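Local coordinates for ATP-dependent DNA helicase uvsW (Enterobacteria phage T4, PDB 1RIF), which couples ATP hydrolysis to 3'-5' translocation on DNA, unwinding duplexes and driving branch migration during phage recombination, repair and fork processing, at residues I15-E18 and E19-H23; A79-P83 and Q84-K88; T167-T170 and T171-A174; G210-Q213 and T214-Q218. The protein carries 1 engineered substitution. One frame throughout, in Å; residues are numbered along the deposited sequence.

Contact 1: I15-E18 and E19-H23; sequences IDCE and ESTFH
The start of helix 19-28, where strand 12-16 of the N-terminal region gives way to a helical turn, is built on Glu-18 at the N-cap and on Thr-21 and Phe-22 one turn further along. The opening bond of the helix runs from Phe-22 N to Glu-18 O, at 3.2 Å and with an N-H...O angle of 142°. The same oxygen also accepts from Arg-58 NH2, which leaves it gripped by two donors.

The side chain of Glu-18 bends away from the helix, and it is its CB that does the touching: Thr-21 CG2 rests on Glu-18 CB at 3.8 Å, and Ser-20 OG approaches the same carbon to 3.6 Å. Thr-21 can offer its methyl there because CG2 lies anti to the carbonyl carbon, beside its own backbone N. Cys-17 SG lies 3.9 Å from Phe-22 CB, and its side chain also touches Leu-25. With CG anti to the backbone N (chi1 173°), the Phe-22 ring is carried away from segment 15-18, towards Tyr-56 and Arg-58. At the first residue of the helix, Glu-19 swings outward and its OE2 forms a salt bridge with Arg-58 NH1. Arg-58 thus binds the carbonyl of the N-cap residue and the Glu-19 carboxylate together, and its positive charge probably stabilises the latter.

The arrangement is that of a strand-to-helix junction with an N-cap residue, here coupling the four-stranded mixed sheet of the N-terminal domain to the helix packed beside it.

Contact 2: A79-P83 and Q84-K88; sequences AWIDP and QINEK
Asp-82, Pro-83 and Gln-84 form the bend by which the chain leaves strand 79-81, and most of the buried surface belongs to these three. Asp-82 OD1 takes the N-H of Gln-84 at 3.0 Å in a nearly straight bond (165°), although the donor comes from above the carboxylate, 42° out of its plane. The torsion that makes this possible is chi1 of Asp-82, which sets the carboxylate anti to the backbone N, beside the carbonyl carbon and so near the N-H of Gln-84.

Gln-84 runs beside Asp-82, the two side chains pointing the same way, with the amide plane nearly perpendicular to the carboxylate (83°). Its extended chain carries OE1 out to a water that donates both to this atom (2.7 Å) and to Asp-82 OD2 (2.6 Å). The water ties the two ends together, while OD2 has a further donor in Phe-7 N on the neighbouring strand 3-8.

Pro-83 sits at the corner, and its carbonyl receives a weak bond from Asn-86 N. Tighter closure comes from Ile-85 N, which reaches Asp-82 O at 3.0 Å. Among the apolar side chains, Ile-85 CD1 meets Ile-81 CG2 at 3.9 Å, the two crossing at about a right angle, and Asn-86 ND2 lies 3.7 Å from the same methyl. Ile-85 is buried, sitting also on Val-5, Phe-62 and Val-65.

An aspartate oxygen accepting from the backbone N two residues on is an Asx turn; here it overlaps a main-chain turn closed by Asp-82 O and leads the chain off an outer strand of the N-terminal sheet.

Contact 3: T167-T170 and T171-A174; sequences TALT and TQMA
Thr-171 opens the second half of this helical stretch with a weak bond from its N to Thr-167 O (3.4 Å). Its side chain touches Lys-190 on strand 188-190.

Gln-172 follows, its N donating to Ala-168 O at 3.1 Å. The side chain, CG anti to the backbone N (chi1 -175°) and extended beyond, runs alongside Leu-169 in the same direction, so that OE1 ends 3.5 Å from Leu-169 CD2. This is an apolar methyl laid against the amide end on the outer flank of the helix.

Helix 167-180 links the parallel strands 159-163 and 188-190, a beta-alpha-beta crossover of the RecA-like ATP-binding domain. Met-173 is buried: its N bonds to Leu-169 O at 2.9 Å, with CB 3.3 Å from that same oxygen, while the bent chain reaches Val-164 and comes near Ser-142 of the predicted ATP site.

Ala-174 completes the turn, its N bound to Thr-170 O at 3.3 Å (161°) and its methyl directed at Ile-188 and Lys-190.

Contact 4: G210-Q213 and T214-Q218; sequences GTWQ and TVVKQ
Thr-211, the N-cap of helix 212-215, and Thr-214 in its first turn cross obliquely, with their OG1 atoms 3.7 Å apart. The short helix follows strand 207-210 of the parallel RecA-like sheet. A water bridges the two threonines: it accepts from Thr-211 N at 2.9 Å and is hydrogen-bonded to Thr-214 OG1 at 2.9 Å. Thr-214 can reach it because its hydroxyl oxygen stands beside its own backbone N (chi1 -71°), turned back towards the helix start. The N-H of the cap residue is thereby satisfied without a protein partner from these segments.

Thr-211 O, in turn, is held by Val-215 N in a nearly straight bond (3.0 Å, 169°); a weak bond from Thr-214 N adds to it. Val-215 presses CG2 to within 3.2 Å of the same oxygen and turns towards Phe-223.

On another flank, Trp-212 offers the edge of its indole to Val-216. CG2 of the valine lies near the ring plane, 3.9 Å from CE3, while Val-216 N bonds to Trp-212 O. Both side chains pack on helix 239-245, Trp-212 through Ser-241 and Ile-245 and Val-216 through Ser-241 and Ser-244; Trp-212 also touches Ala-237, just beyond the predicted DEAH-box residues. The helix then runs into a type I turn, Val-215 to Gln-218. The Lys-217 chain, bent at chi3, curves round Gln-213 O, with its CG and CE each 3.4 Å from that oxygen.

How the contacts relate
The four contacts fall into two pairs. Contacts 1 and 2 both reach the mixed sheet of the N-terminal domain, their centres 19 Å apart. Contacts 3 and 4 belong to the RecA-like domain and do touch: Thr-170 OG1 lies 3.7 Å from Gly-210 CA, so the helix of contact 3 sits against the strand end from which contact 4 springs. Between side chains, Met-173 is about 4 Å from Ser-142, whereas Trp-212 is about 12 Å from Arg-141, both in the predicted ATP site, which carries the engineered substitution. Bound gold lies about 5 Å from the side chain of Ile-81 in contact 2, 10 Å from Cys-17 and 9 Å from Trp-212.

Contact 1: I15-E18 and E19-H23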
loop_
_atom_site.group_PDB
_atom_site.type_symbol
_atom_site.label_atom_id
_atom_site.label_comp_id
_atom_site.label_asym_id
_atom_site.label_seq_id
_atom_site.Cartn_x
_atom_site.Cartn_y
_atom_site.Cartn_z
ATOM N N ILE A 15 -0.115 7.949 18.531
ATOM C CA ILE A 15 -0.247 7.278 19.817
ATOM C C ILE A 15 -0.037 8.210 21.010
ATOM O O ILE A 15 0.930 8.966 21.058
ATOM C CB ILE A 15 0.738 6.110 19.934
ATOM C CG1 ILE A 15 0.614 5.202 18.705
ATOM C CG2 ILE A 15 0.459 5.332 21.221
ATOM C CD1 ILE A 15 1.547 4.011 18.711
ATOM N N ASP A 16 -0.963 8.140 21.962
ATOM C CA ASP A 16 -0.935 8.940 23.185
ATOM C C ASP A 16 -0.652 8.009 24.342
ATOM O O ASP A 16 -1.369 7.038 24.542
ATOM C CB ASP A 16 -2.287 9.611 23.411
ATOM C CG ASP A 16 -2.473 10.847 22.559
ATOM O OD1 ASP A 16 -2.098 10.821 21.365
ATOM O OD2 ASP A 16 -3.008 11.847 23.087
ATOM N N CYS A 17 0.389 8.305 25.108
ATOM C CA CYS A 17 0.761 7.462 26.238
ATOM C C CYS A 17 1.825 8.156 27.078
ATOM O O CYS A 17 2.192 9.300 26.812
ATOM C CB CYS A 17 1.317 6.136 25.733
ATOM S SG CYS A 17 2.827 6.347 24.761
ATOM N N GLU A 18 2.318 7.458 28.094
ATOM C CA GLU A 18 3.354 8.014 28.958
ATOM C C GLU A 18 4.670 8.089 28.195
ATOM O O GLU A 18 4.773 7.607 27.061
ATOM C CB GLU A 18 3.542 7.147 30.205
ATOM C CG GLU A 18 3.025 7.784 31.486
ATOM C CD GLU A 18 1.522 8.013 31.469
ATOM O OE1 GLU A 18 0.763 7.019 31.396
ATOM O OE2 GLU A 18 1.102 9.189 31.530
ATOM N N GLU A 19 5.675 8.698 28.816
ATOM C CA GLU A 19 6.977 8.818 28.185
ATOM C C GLU A 19 7.684 7.483 28.336
ATOM O O GLU A 19 8.544 7.126 27.538
ATOM C CB GLU A 19 7.792 9.927 28.853
ATOM C CG GLU A 19 9.098 10.283 28.138
ATOM C CD GLU A 19 8.880 10.844 26.734
ATOM O OE1 GLU A 19 9.863 11.345 26.136
ATOM O OE2 GLU A 19 7.733 10.784 26.228
ATOM N N SER A 20 7.299 6.741 29.365
ATOM C CA SER A 20 7.892 5.440 29.632
ATOM C C SER A 20 7.411 4.392 28.636
ATOM O O SER A 20 8.207 3.615 28.102
ATOM C CB SER A 20 7.531 4.983 31.044
ATOM O OG SER A 20 6.128 4.816 31.164
ATOM N N THR A 21 6.103 4.365 28.394
ATOM C CA THR A 21 5.542 3.387 27.476
ATOM C C THR A 21 5.957 3.744 26.051
ATOM O O THR A 21 6.119 2.865 25.201
ATOM C CB THR A 21 4.000 3.336 27.574
ATOM O OG1 THR A 21 3.433 4.351 26.741
ATOM C CG2 THR A 21 3.548 3.564 29.011
ATOM N N PHE A 22 6.143 5.038 25.805
ATOM C CA PHE A 22 6.552 5.510 24.489
ATOM C C PHE A 22 7.893 4.910 24.085
ATOM O O PHE A 22 8.081 4.482 22.945
ATOM C CB PHE A 22 6.675 7.029 24.467
ATOM C CG PHE A 22 7.254 7.559 23.187
ATOM C CD1 PHE A 22 6.519 7.509 22.002
ATOM C CD2 PHE A 22 8.547 8.068 23.153
ATOM C CE1 PHE A 22 7.066 7.957 20.805
ATOM C CE2 PHE A 22 9.104 8.519 21.960
ATOM C CZ PHE A 22 8.363 8.464 20.782
ATOM N N HIS A 23 8.831 4.883 25.020
ATOM C CA HIS A 23 10.143 4.332 24.734
ATOM C C HIS A 23 10.073 2.830 24.528
ATOM O O HIS A 23 10.844 2.270 23.751
ATOM C CB HIS A 23 11.106 4.710 25.855
ATOM C CG HIS A 23 11.381 6.180 25.915
ATOM N ND1 HIS A 23 11.759 6.825 27.071
ATOM C CD2 HIS A 23 11.314 7.134 24.956
ATOM C CE1 HIS A 23 11.911 8.115 26.822
ATOM N NE2 HIS A 23 11.647 8.326 25.546
#

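Contact 2: A79-P83 and Q84-K88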
loop_
_atom_site.group_PDB
_atom_site.type_symbol
_atom_site.label_atom_id
_atom_site.label_comp_id
_atom_site.label_asym_id
_atom_site.label_seq_id
_atom_site.Cartn_x
_atom_site.Cartn_y
_atom_site.Cartn_z
ATOM N N ALA A 79 -5.656 -0.230 26.061
ATOM C CA ALA A 79 -5.682 0.794 25.025
ATOM C C ALA A 79 -7.002 1.022 24.295
ATOM O O ALA A 79 -7.758 0.087 24.050
ATOM C CB ALA A 79 -4.592 0.508 24.020
ATOM N N TRP A 80 -7.257 2.288 23.957
ATOM C CA TRP A 80 -8.449 2.708 23.213
ATOM C C TRP A 80 -8.003 3.027 21.786
ATOM O O TRP A 80 -7.060 3.796 21.582
ATOM C CB TRP A 80 -9.077 3.978 23.812
ATOM C CG TRP A 80 -10.203 4.557 22.952
ATOM C CD1 TRP A 80 -11.486 4.088 22.854
ATOM C CD2 TRP A 80 -10.112 5.656 22.022
ATOM N NE1 TRP A 80 -12.193 4.817 21.924
ATOM C CE2 TRP A 80 -11.376 5.785 21.398
ATOM C CE3 TRP A 80 -9.086 6.538 21.654
ATOM C CZ2 TRP A 80 -11.641 6.767 20.427
ATOM C CZ3 TRP A 80 -9.352 7.519 20.683
ATOM C CH2 TRP A 80 -10.619 7.620 20.086
ATOM N N ILE A 81 -8.685 2.448 20.804
ATOM C CA ILE A 81 -8.333 2.694 19.416
ATOM C C ILE A 81 -9.438 3.473 18.717
ATOM O O ILE A 81 -10.595 3.048 18.709
ATOM C CB ILE A 81 -8.081 1.370 18.648
ATOM C CG1 ILE A 81 -6.959 0.576 19.321
ATOM C CG2 ILE A 81 -7.695 1.670 17.209
ATOM C CD1 ILE A 81 -7.345 -0.026 20.657
ATOM N N ASP A 82 -9.077 4.618 18.144
ATOM C CA ASP A 82 -10.039 5.451 17.436
ATOM C C ASP A 82 -10.815 4.518 16.504
ATOM O O ASP A 82 -10.224 3.788 15.697
ATOM C CB ASP A 82 -9.297 6.523 16.636
ATOM C CG ASP A 82 -10.223 7.576 16.066
ATOM O OD1 ASP A 82 -11.394 7.242 15.779
ATOM O OD2 ASP A 82 -9.777 8.730 15.886
ATOM N N PRO A 83 -12.152 4.508 16.615
ATOM C CA PRO A 83 -12.959 3.633 15.757
ATOM C C PRO A 83 -12.761 3.862 14.253
ATOM O O PRO A 83 -12.953 2.946 13.448
ATOM C CB PRO A 83 -14.384 3.922 16.220
ATOM C CG PRO A 83 -14.303 5.355 16.647
ATOM C CD PRO A 83 -13.015 5.382 17.427
ATOM N N GLN A 84 -12.366 5.074 13.874
ATOM C CA GLN A 84 -12.159 5.377 12.464
ATOM C C GLN A 84 -11.027 4.535 11.873
ATOM O O GLN A 84 -10.990 4.285 10.665
ATOM C CB GLN A 84 -11.843 6.855 12.278
ATOM C CG GLN A 84 -11.984 7.301 10.846
ATOM C CD GLN A 84 -11.472 8.705 10.618
ATOM O OE1 GLN A 84 -11.449 9.529 11.533
ATOM N NE2 GLN A 84 -11.072 8.993 9.382
ATOM N N ILE A 85 -10.115 4.096 12.738
ATOM C CA ILE A 85 -8.969 3.292 12.327
ATOM C C ILE A 85 -9.334 1.882 11.868
ATOM O O ILE A 85 -8.762 1.363 10.910
ATOM C CB ILE A 85 -7.940 3.188 13.481
ATOM C CG1 ILE A 85 -7.336 4.569 13.757
ATOM C CG2 ILE A 85 -6.852 2.161 13.137
ATOM C CD1 ILE A 85 -6.397 4.613 14.959
ATOM N N ASN A 86 -10.292 1.265 12.548
ATOM C CA ASN A 86 -10.697 -0.095 12.211
ATOM C C ASN A 86 -11.824 -0.147 11.189
ATOM O O ASN A 86 -12.346 -1.218 10.897
ATOM C CB ASN A 86 -11.133 -0.834 13.480
ATOM C CG ASN A 86 -10.084 -0.779 14.577
ATOM O OD1 ASN A 86 -8.941 -1.195 14.375
ATOM N ND2 ASN A 86 -10.469 -0.267 15.744
ATOM N N GLU A 87 -12.186 1.008 10.649
ATOM C CA GLU A 87 -13.257 1.108 9.672
ATOM C C GLU A 87 -13.019 0.255 8.422
ATOM O O GLU A 87 -11.927 0.246 7.851
ATOM C CB GLU A 87 -13.428 2.565 9.287
ATOM C CG GLU A 87 -14.584 2.831 8.379
ATOM C CD GLU A 87 -14.698 4.296 8.026
ATOM O OE1 GLU A 87 -14.992 5.110 8.936
ATOM O OE2 GLU A 87 -14.481 4.629 6.836
ATOM N N LYS A 88 -14.057 -0.463 8.005
ATOM C CA LYS A 88 -13.998 -1.330 6.838
ATOM C C LYS A 88 -14.946 -0.808 5.759
ATOM O O LYS A 88 -15.835 -0.006 6.039
ATOM C CB LYS A 88 -14.424 -2.746 7.225
ATOM C CG LYS A 88 -13.704 -3.334 8.417
ATOM C CD LYS A 88 -12.307 -3.775 8.056
ATOM C CE LYS A 88 -11.596 -4.388 9.249
ATOM N NZ LYS A 88 -10.271 -4.956 8.883
HETATM O O HOH W 1 -11.243 10.061 14.142
#

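Contact 3: T167-T170 and T171-A174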
loop_
_atom_site.group_PDB
_atom_site.type_symbol
_atom_site.label_atom_id
_atom_site.label_comp_id
_atom_site.label_asym_id
_atom_site.label_seq_id
_atom_site.Cartn_x
_atom_site.Cartn_y
_atom_site.Cartn_z
ATOM N N THR A 167 10.087 -0.000 -16.262
ATOM C CA THR A 167 9.422 0.850 -17.241
ATOM C C THR A 167 8.647 0.021 -18.252
ATOM O O THR A 167 7.572 0.414 -18.694
ATOM C CB THR A 167 10.429 1.733 -18.001
ATOM O OG1 THR A 167 10.896 2.783 -17.145
ATOM C CG2 THR A 167 9.771 2.350 -19.221
ATOM N N ALA A 168 9.190 -1.126 -18.631
ATOM C CA ALA A 168 8.504 -1.990 -19.585
ATOM C C ALA A 168 7.175 -2.467 -19.002
ATOM O O ALA A 168 6.203 -2.638 -19.729
ATOM C CB ALA A 168 9.384 -3.200 -19.939
ATOM N N LEU A 169 7.139 -2.675 -17.686
ATOM C CA LEU A 169 5.932 -3.145 -17.016
ATOM C C LEU A 169 4.911 -2.032 -16.823
ATOM O O LEU A 169 3.728 -2.284 -16.598
ATOM C CB LEU A 169 6.294 -3.782 -15.674
ATOM C CG LEU A 169 7.042 -5.098 -15.871
ATOM C CD1 LEU A 169 7.607 -5.577 -14.559
ATOM C CD2 LEU A 169 6.087 -6.126 -16.459
ATOM N N THR A 170 5.391 -0.800 -16.898
ATOM C CA THR A 170 4.545 0.376 -16.786
ATOM C C THR A 170 3.631 0.361 -18.010
ATOM O O THR A 170 2.414 0.510 -17.904
ATOM C CB THR A 170 5.425 1.645 -16.765
ATOM O OG1 THR A 170 5.905 1.855 -15.426
ATOM C CG2 THR A 170 4.668 2.858 -17.247
ATOM N N THR A 171 4.236 0.146 -19.171
ATOM C CA THR A 171 3.510 0.083 -20.435
ATOM C C THR A 171 2.601 -1.132 -20.492
ATOM O O THR A 171 1.476 -1.052 -20.976
ATOM C CB THR A 171 4.481 0.004 -21.622
ATOM O OG1 THR A 171 5.212 1.233 -21.722
ATOM C CG2 THR A 171 3.729 -0.242 -22.905
ATOM N N GLN A 172 3.102 -2.258 -19.996
ATOM C CA GLN A 172 2.349 -3.506 -19.983
ATOM C C GLN A 172 1.098 -3.403 -19.116
ATOM O O GLN A 172 0.029 -3.879 -19.496
ATOM C CB GLN A 172 3.237 -4.646 -19.476
ATOM C CG GLN A 172 2.579 -6.013 -19.536
ATOM C CD GLN A 172 3.434 -7.121 -18.929
ATOM O OE1 GLN A 172 4.574 -7.351 -19.345
ATOM N NE2 GLN A 172 2.879 -7.819 -17.948
ATOM N N MET A 173 1.233 -2.776 -17.953
ATOM C CA MET A 173 0.104 -2.624 -17.039
ATOM C C MET A 173 -0.998 -1.785 -17.668
ATOM O O MET A 173 -2.178 -2.114 -17.563
ATOM C CB MET A 173 0.563 -1.966 -15.729
ATOM C CG MET A 173 -0.515 -1.874 -14.638
ATOM S SD MET A 173 -0.940 -3.465 -13.871
ATOM C CE MET A 173 0.272 -3.516 -12.559
ATOM N N ALA A 174 -0.597 -0.690 -18.308
ATOM C CA ALA A 174 -1.531 0.221 -18.957
ATOM C C ALA A 174 -2.231 -0.506 -20.092
ATOM O O ALA A 174 -3.440 -0.379 -20.274
ATOM C CB ALA A 174 -0.784 1.443 -19.488
#

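Contact 4: G210-Q213 and T214-Q218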
loop_
_atom_site.group_PDB
_atom_site.type_symbol
_atom_site.label_atom_id
_atom_site.label_comp_id
_atom_site.label_asym_id
_atom_site.label_seq_id
_atom_site.Cartn_x
_atom_site.Cartn_y
_atom_site.Cartn_z
ATOM N N GLY A 210 3.857 3.983 -12.582
ATOM C CA GLY A 210 5.286 4.216 -12.646
ATOM C C GLY A 210 6.106 3.237 -11.825
ATOM O O GLY A 210 5.584 2.288 -11.242
ATOM N N THR A 211 7.408 3.472 -11.793
ATOM C CA THR A 211 8.320 2.619 -11.054
ATOM C C THR A 211 8.737 3.374 -9.805
ATOM O O THR A 211 8.489 4.572 -9.694
ATOM C CB THR A 211 9.577 2.315 -11.888
ATOM O OG1 THR A 211 10.259 3.537 -12.173
ATOM C CG2 THR A 211 9.204 1.650 -13.202
ATOM N N TRP A 212 9.366 2.674 -8.867
ATOM C CA TRP A 212 9.831 3.290 -7.628
ATOM C C TRP A 212 10.821 4.425 -7.844
ATOM O O TRP A 212 10.752 5.456 -7.173
ATOM C CB TRP A 212 10.490 2.243 -6.720
ATOM C CG TRP A 212 9.514 1.516 -5.845
ATOM C CD1 TRP A 212 9.109 0.217 -5.960
ATOM C CD2 TRP A 212 8.815 2.061 -4.717
ATOM N NE1 TRP A 212 8.202 -0.082 -4.967
ATOM C CE2 TRP A 212 8.006 1.032 -4.191
ATOM C CE3 TRP A 212 8.799 3.322 -4.100
ATOM C CZ2 TRP A 212 7.184 1.222 -3.070
ATOM C CZ3 TRP A 212 7.986 3.514 -2.985
ATOM C CH2 TRP A 212 7.189 2.465 -2.482
ATOM N N GLN A 213 11.749 4.238 -8.777
ATOM C CA GLN A 213 12.764 5.257 -9.012
ATOM C C GLN A 213 12.191 6.581 -9.502
ATOM O O GLN A 213 12.737 7.639 -9.209
ATOM C CB GLN A 213 13.842 4.745 -9.973
ATOM C CG GLN A 213 13.502 4.790 -11.442
ATOM C CD GLN A 213 14.745 4.647 -12.300
ATOM O OE1 GLN A 213 15.718 5.366 -12.101
ATOM N NE2 GLN A 213 14.721 3.720 -13.255
ATOM N N THR A 214 11.093 6.526 -10.246
ATOM C CA THR A 214 10.460 7.745 -10.729
ATOM C C THR A 214 9.659 8.347 -9.590
ATOM O O THR A 214 9.816 9.515 -9.249
ATOM C CB THR A 214 9.497 7.458 -11.889
ATOM O OG1 THR A 214 10.249 7.098 -13.052
ATOM C CG2 THR A 214 8.641 8.685 -12.190
ATOM N N VAL A 215 8.801 7.516 -9.009
ATOM C CA VAL A 215 7.924 7.899 -7.917
ATOM C C VAL A 215 8.622 8.566 -6.730
ATOM O O VAL A 215 8.137 9.569 -6.205
ATOM C CB VAL A 215 7.126 6.658 -7.443
ATOM C CG1 VAL A 215 6.486 6.910 -6.098
ATOM C CG2 VAL A 215 6.071 6.314 -8.480
ATOM N N VAL A 216 9.755 8.018 -6.308
ATOM C CA VAL A 216 10.493 8.572 -5.177
ATOM C C VAL A 216 10.964 10.020 -5.405
ATOM O O VAL A 216 11.179 10.764 -4.446
ATOM C CB VAL A 216 11.714 7.671 -4.838
ATOM C CG1 VAL A 216 12.652 8.391 -3.892
ATOM C CG2 VAL A 216 11.242 6.372 -4.189
ATOM N N LYS A 217 11.105 10.417 -6.667
ATOM C CA LYS A 217 11.548 11.770 -7.020
ATOM C C LYS A 217 10.413 12.780 -7.138
ATOM O O LYS A 217 10.587 13.844 -7.718
ATOM C CB LYS A 217 12.310 11.751 -8.346
ATOM C CG LYS A 217 13.499 10.817 -8.342
ATOM C CD LYS A 217 14.304 10.908 -9.621
ATOM C CE LYS A 217 13.501 10.482 -10.830
ATOM N NZ LYS A 217 14.408 10.190 -11.986
ATOM N N GLN A 218 9.249 12.448 -6.595
ATOM C CA GLN A 218 8.104 13.343 -6.668
ATOM C C GLN A 218 7.932 14.107 -5.362
ATOM O O GLN A 218 8.259 13.601 -4.289
ATOM C CB GLN A 218 6.835 12.541 -6.968
ATOM C CG GLN A 218 6.177 12.891 -8.293
ATOM C CD GLN A 218 7.035 12.561 -9.500
ATOM O OE1 GLN A 218 6.768 13.028 -10.603
ATOM N NE2 GLN A 218 8.063 11.747 -9.298
HETATM O O HOH W 2 8.256 5.183 -14.010
#